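Long-range contacts in putative surface-anchored fimbrial subunit (Corynebacterium diphtheriae, PDB 3HR6), which forms the shaft of a surface pilus, as the major pilin built of tandem Ig-like modules stabilised by isopeptide and disulfide bonds: residues Leu41-Glu46 and Thr77-Lys82; Leu98-Gln103 and Pro116-Ala121; Ile7-Leu12 and Met37-Tyr42; Ala110-Gln115 and Gln142-Pro147. One frame throughout, in Å; residues are numbered along the deposited sequence.

Contact 1. Residues Leu41-Glu46 and Thr77-Lys82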
loop_
_atom_site.group_PDB
_atom_site.type_symbol
_atom_site.label_atom_id
_atom_site.label_comp_id
_atom_site.label_asym_id
_atom_site.label_seq_id
_atom_site.Cartn_x
_atom_site.Cartn_y
_atom_site.Cartn_z
ATOM N N LEU A 41 13.119 -25.850 7.338
ATOM C CA LEU A 41 14.142 -26.872 7.336
ATOM C C LEU A 41 13.618 -28.128 6.636
ATOM O O LEU A 41 12.550 -28.623 6.964
ATOM C CB LEU A 41 14.579 -27.192 8.769
ATOM C CG LEU A 41 15.809 -28.100 8.894
ATOM C CD1 LEU A 41 17.111 -27.372 8.480
ATOM C CD2 LEU A 41 15.913 -28.661 10.316
ATOM N N TYR A 42 14.369 -28.606 5.648
ATOM C CA TYR A 42 14.135 -29.884 4.977
ATOM C C TYR A 42 15.302 -30.824 5.199
ATOM O O TYR A 42 16.470 -30.384 5.226
ATOM C CB TYR A 42 14.038 -29.682 3.464
ATOM C CG TYR A 42 12.865 -28.837 3.015
ATOM C CD1 TYR A 42 11.641 -29.443 2.737
ATOM C CD2 TYR A 42 12.976 -27.466 2.843
ATOM C CE1 TYR A 42 10.567 -28.717 2.323
ATOM C CE2 TYR A 42 11.906 -26.715 2.410
ATOM C CZ TYR A 42 10.683 -27.359 2.168
ATOM O OH TYR A 42 9.589 -26.669 1.744
ATOM N N ARG A 43 15.003 -32.116 5.295
ATOM C CA ARG A 43 16.037 -33.162 5.277
ATOM C C ARG A 43 16.292 -33.601 3.832
ATOM O O ARG A 43 15.347 -33.771 3.067
ATOM C CB ARG A 43 15.615 -34.369 6.108
ATOM C CG ARG A 43 16.656 -35.511 6.103
ATOM C CD ARG A 43 16.414 -36.532 7.206
ATOM N NE ARG A 43 16.197 -35.864 8.490
ATOM C CZ ARG A 43 15.033 -35.775 9.146
ATOM N NH1 ARG A 43 13.915 -36.335 8.675
ATOM N NH2 ARG A 43 14.991 -35.107 10.302
ATOM N N VAL A 44 17.558 -33.726 3.450
ATOM C CA VAL A 44 17.894 -34.240 2.122
ATOM C C VAL A 44 17.774 -35.756 2.141
ATOM O O VAL A 44 18.500 -36.448 2.861
ATOM C CB VAL A 44 19.273 -33.796 1.654
ATOM C CG1 VAL A 44 19.574 -34.330 0.259
ATOM C CG2 VAL A 44 19.340 -32.282 1.650
ATOM N N ASN A 45 16.839 -36.270 1.348
ATOM C CA ASN A 45 16.583 -37.704 1.335
ATOM C C ASN A 45 17.778 -38.495 0.845
ATOM O O ASN A 45 18.475 -38.084 -0.086
ATOM C CB ASN A 45 15.355 -38.025 0.477
ATOM C CG ASN A 45 14.093 -37.441 1.038
ATOM O OD1 ASN A 45 13.039 -37.475 0.397
ATOM N ND2 ASN A 45 14.182 -36.890 2.240
ATOM N N GLU A 46 18.006 -39.628 1.505
ATOM C CA GLU A 46 18.958 -40.636 1.048
ATOM C C GLU A 46 20.358 -40.098 0.870
ATOM O O GLU A 46 21.007 -40.356 -0.145
ATOM C CB GLU A 46 18.489 -41.232 -0.270
ATOM C CG GLU A 46 17.012 -41.507 -0.332
ATOM C CD GLU A 46 16.672 -42.347 -1.522
ATOM O OE1 GLU A 46 16.057 -41.816 -2.473
ATOM O OE2 GLU A 46 17.046 -43.533 -1.513
ATOM N N THR A 77 12.538 -33.898 2.396
ATOM C CA THR A 77 11.380 -34.021 3.284
ATOM C C THR A 77 11.370 -32.874 4.295
ATOM O O THR A 77 12.362 -32.670 5.006
ATOM C CB THR A 77 11.442 -35.353 4.066
ATOM O OG1 THR A 77 11.700 -36.436 3.159
ATOM C CG2 THR A 77 10.151 -35.608 4.830
ATOM N N LYS A 78 10.255 -32.141 4.359
ATOM C CA LYS A 78 10.083 -31.023 5.304
ATOM C C LYS A 78 10.159 -31.524 6.744
ATOM O O LYS A 78 9.620 -32.586 7.060
ATOM C CB LYS A 78 8.757 -30.268 5.071
ATOM C CG LYS A 78 8.536 -29.095 6.040
ATOM C CD LYS A 78 7.307 -28.255 5.737
ATOM C CE LYS A 78 6.865 -27.520 7.010
ATOM N NZ LYS A 78 5.808 -26.486 6.850
ATOM N N VAL A 79 10.868 -30.770 7.591
ATOM C CA VAL A 79 10.973 -31.056 9.014
ATOM C C VAL A 79 10.121 -30.082 9.806
ATOM O O VAL A 79 9.290 -30.481 10.616
ATOM C CB VAL A 79 12.421 -30.918 9.534
ATOM C CG1 VAL A 79 12.438 -31.172 11.024
ATOM C CG2 VAL A 79 13.383 -31.865 8.809
ATOM N N ALA A 80 10.340 -28.790 9.581
ATOM C CA ALA A 80 9.611 -27.765 10.294
ATOM C C ALA A 80 9.829 -26.415 9.649
ATOM O O ALA A 80 10.678 -26.252 8.780
ATOM C CB ALA A 80 10.038 -27.717 11.750
ATOM N N THR A 81 9.009 -25.471 10.065
ATOM C CA THR A 81 9.163 -24.100 9.654
ATOM C C THR A 81 9.049 -23.212 10.882
ATOM O O THR A 81 8.237 -23.469 11.762
ATOM C CB THR A 81 8.126 -23.707 8.569
ATOM O OG1 THR A 81 8.418 -22.396 8.079
ATOM C CG2 THR A 81 6.699 -23.763 9.105
ATOM N N LYS A 82 9.888 -22.182 10.949
ATOM C CA LYS A 82 9.731 -21.178 11.997
ATOM C C LYS A 82 10.382 -19.849 11.669
ATOM O O LYS A 82 11.171 -19.723 10.738
ATOM C CB LYS A 82 10.253 -21.676 13.339
ATOM C CG LYS A 82 11.687 -22.021 13.361
ATOM C CD LYS A 82 12.111 -22.648 14.722
ATOM C CE LYS A 82 11.581 -24.054 14.910
ATOM N NZ LYS A 82 11.962 -24.660 16.222
#
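R43 and T77 hold each other through both backbone groups. R43 N donates to T77 O at 2.7 Å, and T77 N donates back to R43 O at 2.9 Å. They form an antiparallel hydrogen-bonded pair between the strand of 41-44 and that of 77-82. Further along, L41 N donates to A80 O at 2.9 Å. L41 O takes a good bond from V79 N, 2.8 Å, and a weak one from A80 N. V79 and A80 therefore both face L41, which is a classic beta bulge. It shifts the register by one residue.

Y42 and K78 make the non-hydrogen-bonded pair between these bonds. The Y42 ring passes obliquely beside K78. Its CE1 lies 3.6 Å from K78 CB, while the extended lysine carries its amine away. On the side of R43 and T77, the V79 methyl CG2 sits over one face of the R43 guanidinium, 3.9 Å from NH2. The bend at chi3 (-48°) turns the arginine end along the strand to this place. The same NH2 is hydrogen-bonded to Y99 OH. N45 comes close to T77 OG1 where the first strand ends. L41 CD2 touches V79 CB at 4.2 Å, and L41 packs inward on F91 and L94.

The pairing joins strands 38-44 and 76-83 of the N-terminal domain. Backbone bonds do most of the holding, and the bulge keeps L41 O bonded where the register slips. Around them the side chains add mainly packing, as where V79 covers one face of the guanidinium.

Contact 2. Residues Leu98-Gln103 and Pro116-Ala121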
loop_
_atom_site.group_PDB
_atom_site.type_symbol
_atom_site.label_atom_id
_atom_site.label_comp_id
_atom_site.label_asym_id
_atom_site.label_seq_id
_atom_site.Cartn_x
_atom_site.Cartn_y
_atom_site.Cartn_z
ATOM N N LEU A 98 21.974 -34.602 6.129
ATOM C CA LEU A 98 22.181 -33.395 5.322
ATOM C C LEU A 98 20.865 -32.635 5.290
ATOM O O LEU A 98 19.807 -33.220 5.010
ATOM C CB LEU A 98 22.624 -33.735 3.884
ATOM C CG LEU A 98 23.005 -32.560 2.955
ATOM C CD1 LEU A 98 24.198 -31.796 3.492
ATOM C CD2 LEU A 98 23.294 -33.050 1.518
ATOM N N TYR A 99 20.913 -31.339 5.606
ATOM C CA TYR A 99 19.710 -30.524 5.616
ATOM C C TYR A 99 19.730 -29.423 4.578
ATOM O O TYR A 99 20.774 -29.015 4.087
ATOM C CB TYR A 99 19.458 -29.931 7.006
ATOM C CG TYR A 99 19.052 -30.991 8.014
ATOM C CD1 TYR A 99 17.720 -31.339 8.184
ATOM C CD2 TYR A 99 20.011 -31.659 8.791
ATOM C CE1 TYR A 99 17.341 -32.313 9.091
ATOM C CE2 TYR A 99 19.628 -32.641 9.717
ATOM C CZ TYR A 99 18.295 -32.950 9.864
ATOM O OH TYR A 99 17.877 -33.935 10.752
ATOM N N LEU A 100 18.549 -28.953 4.235
ATOM C CA LEU A 100 18.401 -27.829 3.338
ATOM C C LEU A 100 17.550 -26.781 4.048
ATOM O O LEU A 100 16.458 -27.080 4.549
ATOM C CB LEU A 100 17.776 -28.280 2.005
ATOM C CG LEU A 100 17.529 -27.150 1.009
ATOM C CD1 LEU A 100 18.788 -26.844 0.241
ATOM C CD2 LEU A 100 16.353 -27.526 0.059
ATOM N N VAL A 101 18.098 -25.567 4.156
ATOM C CA VAL A 101 17.431 -24.465 4.821
ATOM C C VAL A 101 16.879 -23.531 3.752
ATOM O O VAL A 101 17.633 -23.029 2.908
ATOM C CB VAL A 101 18.409 -23.686 5.763
ATOM C CG1 VAL A 101 17.785 -22.384 6.262
ATOM C CG2 VAL A 101 18.855 -24.576 6.931
ATOM N N VAL A 102 15.580 -23.291 3.793
ATOM C CA VAL A 102 14.919 -22.454 2.787
ATOM C C VAL A 102 14.295 -21.249 3.470
ATOM O O VAL A 102 13.344 -21.385 4.219
ATOM C CB VAL A 102 13.835 -23.225 1.994
ATOM C CG1 VAL A 102 13.118 -22.297 0.994
ATOM C CG2 VAL A 102 14.455 -24.401 1.255
ATOM N N GLN A 103 14.807 -20.056 3.219
ATOM C CA GLN A 103 14.084 -18.864 3.661
ATOM C C GLN A 103 12.814 -18.699 2.832
ATOM O O GLN A 103 12.832 -18.872 1.617
ATOM C CB GLN A 103 14.892 -17.577 3.550
ATOM C CG GLN A 103 14.188 -16.447 4.295
ATOM C CD GLN A 103 15.005 -15.175 4.450
ATOM O OE1 GLN A 103 16.160 -15.072 3.998
ATOM N NE2 GLN A 103 14.405 -14.181 5.115
ATOM N N PRO A 116 18.129 -21.054 -1.038
ATOM C CA PRO A 116 18.316 -22.308 -0.317
ATOM C C PRO A 116 19.773 -22.702 -0.179
ATOM O O PRO A 116 20.593 -22.399 -1.055
ATOM C CB PRO A 116 17.567 -23.314 -1.188
ATOM C CG PRO A 116 16.590 -22.489 -1.930
ATOM C CD PRO A 116 17.269 -21.236 -2.224
ATOM N N PHE A 117 20.113 -23.346 0.934
ATOM C CA PHE A 117 21.469 -23.788 1.137
ATOM C C PHE A 117 21.527 -25.036 2.002
ATOM O O PHE A 117 20.649 -25.297 2.797
ATOM C CB PHE A 117 22.325 -22.658 1.732
ATOM C CG PHE A 117 21.928 -22.244 3.133
ATOM C CD1 PHE A 117 22.579 -22.776 4.239
ATOM C CD2 PHE A 117 20.942 -21.299 3.337
ATOM C CE1 PHE A 117 22.224 -22.415 5.520
ATOM C CE2 PHE A 117 20.568 -20.934 4.611
ATOM C CZ PHE A 117 21.238 -21.455 5.705
ATOM N N LEU A 118 22.587 -25.802 1.809
ATOM C CA LEU A 118 22.775 -27.078 2.488
ATOM C C LEU A 118 23.522 -26.860 3.806
ATOM O O LEU A 118 24.388 -25.975 3.909
ATOM C CB LEU A 118 23.569 -28.032 1.600
ATOM C CG LEU A 118 22.939 -28.498 0.280
ATOM C CD1 LEU A 118 23.992 -29.147 -0.631
ATOM C CD2 LEU A 118 21.773 -29.423 0.567
ATOM N N VAL A 119 23.153 -27.660 4.807
ATOM C CA VAL A 119 23.827 -27.689 6.115
ATOM C C VAL A 119 23.898 -29.135 6.580
ATOM O O VAL A 119 22.872 -29.777 6.747
ATOM C CB VAL A 119 23.052 -26.918 7.214
ATOM C CG1 VAL A 119 23.883 -26.791 8.446
ATOM C CG2 VAL A 119 22.632 -25.517 6.726
ATOM N N ALA A 120 25.100 -29.614 6.812
ATOM C CA ALA A 120 25.304 -30.916 7.432
ATOM C C ALA A 120 25.162 -30.787 8.957
ATOM O O ALA A 120 25.579 -29.791 9.552
ATOM C CB ALA A 120 26.681 -31.477 7.062
ATOM N N ALA A 121 24.590 -31.805 9.598
ATOM C CA ALA A 121 24.578 -31.851 11.054
ATOM C C ALA A 121 24.717 -33.298 11.471
ATOM O O ALA A 121 24.012 -34.155 10.949
ATOM C CB ALA A 121 23.306 -31.206 11.624
#
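V101 lies against one face of the F117 ring. Its CB is 3.9 Å from the ring centroid, a CH-pi contact offset toward the rim, and its CG1 reaches CE2 at 3.5 Å. F117 places its ring there by holding CG between its own N and carbonyl carbon (chi1 66°), the crowded position. The two side chains run side by side, pointing the same way. The other V101 methyl, CG2, meets CG2 of V119 at 3.9 Å. Y99 continues the sheet face of V101, F117 and V119, with V119 O at its ring edge and in the ring plane. Beyond the two segments V137 touches both F117 and V119, I7 packs on Y99, and V9 packs on V101.

The other face of the sheet carries L98, L100 and L118. L118 CD2 lies between L98 CD2 and L100 CD1, 4.0 Å from each. P116 CB packs on L100 CD1 and on V102 CG2 where the 116-121 segment begins.

The two strands are antiparallel neighbours in the sheet of the N-terminal pilin domain. L98 with A120 and L100 with L118 are non-hydrogen-bonded pairs. They alternate with the hydrogen-bonded pairs Y99 with V119 and V101 with F117.

Each hydrogen-bonded pair is closed by two backbone bonds. Y99 N to V119 O and V119 N to Y99 O are both 2.8 Å, whereas V101 N to F117 O is the straightest, at 171°. F117 N to V101 O is longer, 3.2 Å. Between them the CA atoms of L118 and L100 make C-H...O contacts with Y99 O and F117 O. The hydroxyl of Y99 is bonded away from the pair, to T95 O.

Contact 3. Residues Ile7-Leu12 and Met37-Tyr42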
loop_
_atom_site.group_PDB
_atom_site.type_symbol
_atom_site.label_atom_id
_atom_site.label_comp_id
_atom_site.label_asym_id
_atom_site.label_seq_id
_atom_site.Cartn_x
_atom_site.Cartn_y
_atom_site.Cartn_z
ATOM N N ILE A 7 20.296 -27.117 14.273
ATOM C CA ILE A 7 20.689 -26.043 13.361
ATOM C C ILE A 7 20.060 -24.751 13.841
ATOM O O ILE A 7 18.837 -24.627 13.915
ATOM C CB ILE A 7 20.327 -26.358 11.898
ATOM C CG1 ILE A 7 21.077 -27.610 11.431
ATOM C CG2 ILE A 7 20.705 -25.175 10.988
ATOM C CD1 ILE A 7 20.418 -28.323 10.289
ATOM N N ALA A 8 20.918 -23.780 14.158
ATOM C CA ALA A 8 20.507 -22.446 14.549
ATOM C C ALA A 8 20.688 -21.546 13.332
ATOM O O ALA A 8 21.842 -21.308 12.894
ATOM C CB ALA A 8 21.374 -21.979 15.692
ATOM N N VAL A 9 19.576 -21.067 12.779
ATOM C CA VAL A 9 19.611 -20.163 11.636
ATOM C C VAL A 9 19.548 -18.721 12.132
ATOM O O VAL A 9 18.564 -18.305 12.726
ATOM C CB VAL A 9 18.434 -20.398 10.651
ATOM C CG1 VAL A 9 18.586 -19.503 9.445
ATOM C CG2 VAL A 9 18.343 -21.858 10.224
ATOM N N HIS A 10 20.581 -17.954 11.788
ATOM C CA HIS A 10 20.627 -16.521 12.044
ATOM C C HIS A 10 20.458 -15.748 10.737
ATOM O O HIS A 10 21.299 -15.816 9.846
ATOM C CB HIS A 10 21.969 -16.167 12.684
ATOM C CG HIS A 10 22.300 -16.963 13.902
ATOM N ND1 HIS A 10 21.744 -16.700 15.137
ATOM C CD2 HIS A 10 23.107 -18.035 14.074
ATOM C CE1 HIS A 10 22.225 -17.556 16.021
ATOM N NE2 HIS A 10 23.051 -18.378 15.402
ATOM N N ALA A 11 19.400 -14.958 10.639
ATOM C CA ALA A 11 19.072 -14.268 9.430
ATOM C C ALA A 11 19.743 -12.920 9.447
ATOM O O ALA A 11 19.358 -12.050 10.208
ATOM C CB ALA A 11 17.555 -14.106 9.337
ATOM N N LEU A 12 20.777 -12.759 8.630
ATOM C CA LEU A 12 21.553 -11.522 8.593
ATOM C C LEU A 12 21.086 -10.600 7.486
ATOM O O LEU A 12 20.874 -11.044 6.341
ATOM C CB LEU A 12 23.018 -11.879 8.348
ATOM C CG LEU A 12 23.803 -12.173 9.617
ATOM C CD1 LEU A 12 23.064 -12.995 10.660
ATOM C CD2 LEU A 12 25.198 -12.702 9.271
ATOM N N MET A 37 12.115 -13.577 10.479
ATOM C CA MET A 37 12.484 -14.135 9.187
ATOM C C MET A 37 12.118 -15.604 9.217
ATOM O O MET A 37 12.446 -16.305 10.167
ATOM C CB MET A 37 13.965 -13.905 8.896
ATOM C CG MET A 37 14.328 -12.440 8.787
ATOM S SD MET A 37 13.670 -11.673 7.311
ATOM C CE MET A 37 12.262 -10.717 7.924
ATOM N N SER A 38 11.447 -16.059 8.159
ATOM C CA SER A 38 10.801 -17.360 8.146
ATOM C C SER A 38 11.626 -18.345 7.344
ATOM O O SER A 38 11.999 -18.076 6.209
ATOM C CB SER A 38 9.401 -17.228 7.537
ATOM O OG SER A 38 8.825 -18.518 7.412
ATOM N N PHE A 39 11.914 -19.491 7.955
ATOM C CA PHE A 39 12.697 -20.520 7.352
ATOM C C PHE A 39 12.018 -21.849 7.476
ATOM O O PHE A 39 11.444 -22.158 8.509
ATOM C CB PHE A 39 14.048 -20.620 8.042
ATOM C CG PHE A 39 14.918 -19.437 7.811
ATOM C CD1 PHE A 39 15.816 -19.402 6.744
ATOM C CD2 PHE A 39 14.862 -18.367 8.673
ATOM C CE1 PHE A 39 16.613 -18.289 6.527
ATOM C CE2 PHE A 39 15.645 -17.273 8.474
ATOM C CZ PHE A 39 16.536 -17.227 7.393
ATOM N N THR A 40 12.126 -22.640 6.420
ATOM C CA THR A 40 11.761 -24.035 6.480
ATOM C C THR A 40 13.041 -24.892 6.417
ATOM O O THR A 40 13.932 -24.675 5.573
ATOM C CB THR A 40 10.776 -24.387 5.361
ATOM O OG1 THR A 40 9.611 -23.569 5.499
ATOM C CG2 THR A 40 10.369 -25.854 5.420
ATOM N N LEU A 41 13.119 -25.850 7.338
ATOM C CA LEU A 41 14.142 -26.872 7.336
ATOM C C LEU A 41 13.618 -28.128 6.636
ATOM O O LEU A 41 12.550 -28.623 6.964
ATOM C CB LEU A 41 14.579 -27.192 8.769
ATOM C CG LEU A 41 15.809 -28.100 8.894
ATOM C CD1 LEU A 41 17.111 -27.372 8.480
ATOM C CD2 LEU A 41 15.913 -28.661 10.316
ATOM N N TYR A 42 14.369 -28.606 5.648
ATOM C CA TYR A 42 14.135 -29.884 4.977
ATOM C C TYR A 42 15.302 -30.824 5.199
ATOM O O TYR A 42 16.470 -30.384 5.226
ATOM C CB TYR A 42 14.038 -29.682 3.464
ATOM C CG TYR A 42 12.865 -28.837 3.015
ATOM C CD1 TYR A 42 11.641 -29.443 2.737
ATOM C CD2 TYR A 42 12.976 -27.466 2.843
ATOM C CE1 TYR A 42 10.567 -28.717 2.323
ATOM C CE2 TYR A 42 11.906 -26.715 2.410
ATOM C CZ TYR A 42 10.683 -27.359 2.168
ATOM O OH TYR A 42 9.589 -26.669 1.744
#
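The contact has one CH-pi interaction, between V9 and F39. The V9 methyl CG1 stands over the centre of the F39 ring, 3.6 Å from the centroid and 8° off the ring normal. All six ring carbons are thus at much the same distance from it. V9 turns this methyl to the ring by setting it opposite its own N (chi1 -176°).

The remaining touches are apolar and come from both sides of that pair in sequence. A11 CB lies in the plane of the F39 ring at its edge, 3.8 Å from CE2. The ring is therefore met on a face by one residue and at the rim by the next inward-pointing one. A11 CB also packs on M37 CB at 3.6 Å. Bends at chi2 and chi3 lead the sulfur end of M37 away from the 7-12 segment. I7 CD1 meets L41 CD1 at 3.9 Å, the two chains crossing at a slant.

No hydrogen bond passes between the segments. Their CA atoms stay 6.6 to 8.9 Å apart at the nearest pairs, too far for strand pairing. This is side-chain packing across the interior of the N-terminal domain.

The two runs head in roughly opposite directions, 153° apart. V101, from strand 97-103, packs on F39 and L41. P139 of strand 131-143 touches V9 and F39. From strand 89-94, L94 touches I7 and F91 touches V9.

Contact 4. Residues Ala110-Gln115 and Gln142-Pro147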
loop_
_atom_site.group_PDB
_atom_site.type_symbol
_atom_site.label_atom_id
_atom_site.label_comp_id
_atom_site.label_asym_id
_atom_site.label_seq_id
_atom_site.Cartn_x
_atom_site.Cartn_y
_atom_site.Cartn_z
ATOM N N ALA A 110 8.731 -8.206 4.574
ATOM C CA ALA A 110 9.190 -8.615 3.272
ATOM C C ALA A 110 10.660 -8.237 3.050
ATOM O O ALA A 110 11.087 -7.121 3.354
ATOM C CB ALA A 110 8.324 -7.981 2.218
ATOM N N VAL A 111 11.422 -9.217 2.590
ATOM C CA VAL A 111 12.837 -9.031 2.217
ATOM C C VAL A 111 13.180 -9.748 0.898
ATOM O O VAL A 111 12.459 -10.644 0.461
ATOM C CB VAL A 111 13.761 -9.578 3.338
ATOM C CG1 VAL A 111 13.586 -8.842 4.693
ATOM C CG2 VAL A 111 13.544 -11.115 3.536
ATOM N N VAL A 112 14.368 -9.459 0.346
ATOM C CA VAL A 112 14.936 -10.240 -0.725
ATOM C C VAL A 112 15.633 -11.396 -0.008
ATOM O O VAL A 112 16.669 -11.229 0.640
ATOM C CB VAL A 112 15.917 -9.436 -1.603
ATOM C CG1 VAL A 112 16.442 -10.288 -2.771
ATOM C CG2 VAL A 112 15.205 -8.154 -2.136
ATOM N N ARG A 113 14.999 -12.548 -0.080
ATOM C CA ARG A 113 15.341 -13.691 0.765
ATOM C C ARG A 113 16.597 -14.368 0.346
ATOM O O ARG A 113 17.020 -14.280 -0.802
ATOM C CB ARG A 113 14.189 -14.693 0.790
ATOM C CG ARG A 113 13.845 -15.264 -0.553
ATOM C CD ARG A 113 12.917 -16.450 -0.401
ATOM N NE ARG A 113 12.335 -16.847 -1.676
ATOM C CZ ARG A 113 11.529 -17.890 -1.836
ATOM N NH1 ARG A 113 11.228 -18.672 -0.806
ATOM N NH2 ARG A 113 11.029 -18.154 -3.044
ATOM N N SER A 114 17.173 -15.088 1.309
ATOM C CA SER A 114 18.308 -15.937 1.078
ATOM C C SER A 114 17.901 -17.081 0.164
ATOM O O SER A 114 16.767 -17.541 0.222
ATOM C CB SER A 114 18.815 -16.509 2.407
ATOM O OG SER A 114 19.069 -15.489 3.368
ATOM N N GLN A 115 18.828 -17.505 -0.682
ATOM C CA GLN A 115 18.663 -18.710 -1.475
ATOM C C GLN A 115 18.710 -19.939 -0.570
ATOM O O GLN A 115 19.281 -19.890 0.533
ATOM C CB GLN A 115 19.802 -18.834 -2.484
ATOM C CG GLN A 115 20.017 -17.577 -3.303
ATOM C CD GLN A 115 18.872 -17.314 -4.195
ATOM O OE1 GLN A 115 18.438 -18.223 -4.920
ATOM N NE2 GLN A 115 18.369 -16.077 -4.188
ATOM N N GLN A 142 18.342 -9.139 1.997
ATOM C CA GLN A 142 18.387 -7.691 1.830
ATOM C C GLN A 142 17.019 -7.121 2.079
ATOM O O GLN A 142 16.011 -7.660 1.674
ATOM C CB GLN A 142 18.924 -7.271 0.450
ATOM C CG GLN A 142 20.395 -7.644 0.168
ATOM C CD GLN A 142 20.608 -9.063 -0.274
ATOM O OE1 GLN A 142 20.030 -9.517 -1.270
ATOM N NE2 GLN A 142 21.452 -9.795 0.464
ATOM N N ALA A 143 17.009 -5.995 2.774
ATOM C CA ALA A 143 15.786 -5.320 3.099
ATOM C C ALA A 143 15.188 -4.599 1.876
ATOM O O ALA A 143 15.888 -4.193 0.954
ATOM C CB ALA A 143 16.046 -4.297 4.229
ATOM N N LEU A 144 13.880 -4.453 1.939
ATOM C CA LEU A 144 13.093 -3.622 1.038
ATOM C C LEU A 144 12.712 -2.346 1.791
ATOM O O LEU A 144 12.205 -2.385 2.924
ATOM C CB LEU A 144 11.835 -4.353 0.602
ATOM C CG LEU A 144 12.112 -5.460 -0.424
ATOM C CD1 LEU A 144 11.012 -6.524 -0.402
ATOM C CD2 LEU A 144 12.257 -4.803 -1.766
ATOM N N SER A 145 12.930 -1.216 1.153
ATOM C CA SER A 145 12.560 0.069 1.735
ATOM C C SER A 145 11.074 0.272 1.587
ATOM O O SER A 145 10.494 -0.198 0.617
ATOM C CB SER A 145 13.265 1.197 0.989
ATOM O OG SER A 145 14.669 1.084 1.151
ATOM N N GLU A 146 10.478 1.020 2.517
ATOM C CA GLU A 146 9.053 1.288 2.446
ATOM C C GLU A 146 8.762 2.210 1.255
ATOM O O GLU A 146 9.258 3.339 1.258
ATOM C CB GLU A 146 8.619 2.006 3.727
ATOM C CG GLU A 146 7.159 2.496 3.735
ATOM C CD GLU A 146 6.826 3.262 4.998
ATOM O OE1 GLU A 146 7.110 4.479 5.075
ATOM O OE2 GLU A 146 6.350 2.606 5.918
ATOM N N PRO A 147 7.931 1.749 0.294
ATOM C CA PRO A 147 7.579 2.655 -0.815
ATOM C C PRO A 147 6.877 3.899 -0.333
ATOM O O PRO A 147 6.190 3.899 0.711
ATOM C CB PRO A 147 6.613 1.822 -1.681
ATOM C CG PRO A 147 7.066 0.356 -1.384
ATOM C CD PRO A 147 7.348 0.425 0.124
HETATM O O HOH W 1 12.619 -5.382 4.534
HETATM O O HOH W 2 19.169 -11.962 -1.447
#
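The side-chain amide of Q142 is the flat group here, and its OE1 approaches V112, 4.0 Å from the methyl CG1. The two side chains pass each other at a slant. Q142 bends at chi2 (81°), which brings the amide back beside V112. OE1 also lies 2.6 Å from a water that is within bonding range of R113 O. Outside the segments, OE1 accepts from A179 N, and NE2 donates to G14 O. The amide is thus fixed through both of its polar atoms.

The backbones of V112 and Q142 form an antiparallel hydrogen-bonded pair. V112 N donates to Q142 O at 2.8 Å. Q142 N returns a bond to V112 O at 3.0 Å. V111 CB rests 3.4 Å from the same Q142 O.

Past this pair the chains part, and water takes over. A second water donates to A110 O at 2.6 Å and accepts from L144 N at 3.0 Å. L144 CD1 packs beside this bridge on A110 CB, 4.0 Å away. M297 touches A110 from outside, and I178 packs on both V112 and Q142.

The short, weakly bonded strand 111-112 is joined in this way to the end of strand 131-143. The direct pairing is brief. The water between A110 O and L144 N extends the link where the backbones no longer bond directly. The buried Q142 amide ties the same place to G14, near the start of the chain, and to A179, further along it.

In the fold
Contacts 1, 2 and 3 lie close together in the N-terminal domain, with contact 4 toward its junction with the rest of the subunit. Contacts 1 and 3 both use strand 38-44. Contact 1 binds it edge to edge and is partly exposed, whereas contact 3 packs its inward side chains in the core without hydrogen bonds. Contact 2 is buried too, but combines strand pairing with apolar packing. Its strand 97-103 adjoins 38-44, through Y42 O with L100 N and V44 N with L98 O. Contact 4 is also buried, with just two direct backbone bonds, supplemented by bridging water. Q103 connects it to contact 2 through S114 and R113, and M37 of contact 3 touches V111.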